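Local coordinates for ParB domain protein nuclease (Sulfolobus solfataricus, PDB 5K5D) that probably acts in archaeal DNA segregation as a ParB-like partition protein, and may have nuclease activity, at residues Ile168-Tyr173 with Leu198-Pro203. The protein carries 4 engineered substitutions. Sequence-based numbering, arbitrary orientation.
Sequences ISALEY and LRINTP
Ile200 packs its side chain against the first turn of helix 170-180. Its CG1 lies 3.7 Å from the backbone N of Ala170, and its CB meets Ala170 CB at 4.0 Å. From there CD1 extends to Tyr173 CB at 3.8 Å, approaching the ring obliquely.

In a neighbouring CH-pi contact, Arg199 CD sits over one face of the Tyr173 ring, 3.9 Å from the centroid and offset toward the rim. Chi1 (-155°) sets Arg199 CG anti to the backbone N, and a separate bend at chi2 (-87°) lays CD over the ring; ring and guanidinium planes are 81° apart. Asp121 holds both polar ends, OD2 salt-bridged to Arg199 NH2 and OD1 hydrogen-bonded to Tyr173 OH. With an alanine in place of Tyr173, the Arg199 methylenes would probably lose the ring they lie on, and Asp121 its phenol partner.

A capping box holds the helix start: Glu172 N donates to Ser169 OG (3.2 Å), which also hydrogen bonds with Asn156 OD1, and Ser169 N to Glu172 OE1 (2.8 Å).

The buried contact joins the 159-161/167-169 hairpin and helix 170-180 to the C-terminal end of helix 189-201, with Val160 touching Ile200 and helix 109-128 flanking Tyr173.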
loop_
_atom_site.group_PDB
_atom_site.type_symbol
_atom_site.label_atom_id
_atom_site.label_comp_id
_atom_site.label_asym_id
_atom_site.label_seq_id
_atom_site.Cartn_x
_atom_site.Cartn_y
_atom_site.Cartn_z
ATOM N N ILE B 168 2.142 1.312 17.160
ATOM C CA ILE B 168 3.427 0.854 16.660
ATOM C C ILE B 168 4.380 2.020 16.427
ATOM O O ILE B 168 3.950 3.143 16.185
ATOM C CB ILE B 168 3.248 0.042 15.359
ATOM C CG1 ILE B 168 4.585 -0.542 14.894
ATOM C CG2 ILE B 168 2.595 0.896 14.274
ATOM C CD1 ILE B 168 4.464 -1.482 13.713
ATOM N N SER B 169 5.677 1.751 16.512
ATOM C CA SER B 169 6.683 2.785 16.321
ATOM C C SER B 169 7.174 2.798 14.879
ATOM O O SER B 169 6.964 1.841 14.133
ATOM C CB SER B 169 7.866 2.566 17.264
ATOM O OG SER B 169 8.636 1.447 16.865
ATOM N N ALA B 170 7.825 3.890 14.492
ATOM C CA ALA B 170 8.377 4.015 13.150
ATOM C C ALA B 170 9.369 2.897 12.882
ATOM O O ALA B 170 9.553 2.475 11.739
ATOM C CB ALA B 170 9.052 5.365 12.979
ATOM N N LEU B 171 10.009 2.420 13.942
ATOM C CA LEU B 171 11.025 1.389 13.797
ATOM C C LEU B 171 10.391 0.045 13.470
ATOM O O LEU B 171 10.768 -0.609 12.501
ATOM C CB LEU B 171 11.866 1.277 15.064
ATOM C CG LEU B 171 13.056 0.324 14.969
ATOM C CD1 LEU B 171 14.001 0.755 13.855
ATOM C CD2 LEU B 171 13.782 0.256 16.302
ATOM N N GLU B 172 9.424 -0.360 14.285
ATOM C CA GLU B 172 8.739 -1.629 14.082
ATOM C C GLU B 172 8.097 -1.651 12.702
ATOM O O GLU B 172 8.232 -2.628 11.964
ATOM C CB GLU B 172 7.688 -1.849 15.170
ATOM C CG GLU B 172 8.215 -1.636 16.583
ATOM C CD GLU B 172 7.114 -1.643 17.631
ATOM O OE1 GLU B 172 6.402 -0.623 17.753
ATOM O OE2 GLU B 172 6.962 -2.664 18.336
ATOM N N TYR B 173 7.409 -0.565 12.354
ATOM C CA TYR B 173 6.768 -0.442 11.047
ATOM C C TYR B 173 7.784 -0.581 9.914
ATOM O O TYR B 173 7.524 -1.249 8.915
ATOM C CB TYR B 173 6.030 0.892 10.921
ATOM C CG TYR B 173 5.053 0.939 9.765
ATOM C CD1 TYR B 173 5.420 1.471 8.534
ATOM C CD2 TYR B 173 3.762 0.446 9.905
ATOM C CE1 TYR B 173 4.524 1.514 7.477
ATOM C CE2 TYR B 173 2.860 0.481 8.856
ATOM C CZ TYR B 173 3.246 1.015 7.646
ATOM O OH TYR B 173 2.344 1.045 6.609
ATOM N N LEU B 198 7.210 8.984 7.782
ATOM C CA LEU B 198 6.029 9.757 7.441
ATOM C C LEU B 198 4.778 9.049 7.942
ATOM O O LEU B 198 3.866 9.682 8.465
ATOM C CB LEU B 198 5.932 9.979 5.927
ATOM C CG LEU B 198 7.069 10.736 5.239
ATOM C CD1 LEU B 198 6.747 10.948 3.770
ATOM C CD2 LEU B 198 7.341 12.062 5.926
ATOM N N ARG B 199 4.743 7.732 7.785
ATOM C CA ARG B 199 3.556 6.964 8.133
ATOM C C ARG B 199 3.221 7.098 9.613
ATOM O O ARG B 199 2.048 7.127 9.993
ATOM C CB ARG B 199 3.743 5.493 7.760
ATOM C CG ARG B 199 2.441 4.752 7.524
ATOM C CD ARG B 199 1.889 4.188 8.810
ATOM N NE ARG B 199 0.508 3.748 8.653
ATOM C CZ ARG B 199 -0.546 4.445 9.060
ATOM N NH1 ARG B 199 -0.373 5.617 9.658
ATOM N NH2 ARG B 199 -1.770 3.967 8.875
ATOM N N ILE B 200 4.258 7.195 10.438
ATOM C CA ILE B 200 4.087 7.244 11.887
ATOM C C ILE B 200 4.015 8.670 12.430
ATOM O O ILE B 200 3.165 8.984 13.268
ATOM C CB ILE B 200 5.206 6.464 12.608
ATOM C CG1 ILE B 200 4.803 4.995 12.761
ATOM C CG2 ILE B 200 5.508 7.081 13.966
ATOM C CD1 ILE B 200 4.490 4.303 11.443
ATOM N N ASN B 201 4.901 9.532 11.945
ATOM C CA ASN B 201 4.961 10.901 12.441
ATOM C C ASN B 201 3.928 11.821 11.800
ATOM O O ASN B 201 3.365 12.692 12.466
ATOM C CB ASN B 201 6.368 11.479 12.270
ATOM C CG ASN B 201 7.383 10.821 13.185
ATOM O OD1 ASN B 201 7.594 11.261 14.312
ATOM N ND2 ASN B 201 8.015 9.757 12.705
ATOM N N THR B 202 3.662 11.610 10.516
ATOM C CA THR B 202 2.824 12.532 9.757
ATOM C C THR B 202 1.916 11.824 8.738
ATOM O O THR B 202 2.083 11.976 7.528
ATOM C CB THR B 202 3.700 13.589 9.054
ATOM O OG1 THR B 202 2.870 14.553 8.398
ATOM C CG2 THR B 202 4.632 12.928 8.042
ATOM N N PRO B 203 0.937 11.053 9.237
ATOM C CA PRO B 203 -0.001 10.280 8.411
ATOM C C PRO B 203 -0.747 11.146 7.394
ATOM O O PRO B 203 -0.925 10.735 6.244
ATOM C CB PRO B 203 -0.993 9.726 9.441
ATOM C CG PRO B 203 -0.251 9.721 10.724
ATOM C CD PRO B 203 0.665 10.899 10.675
#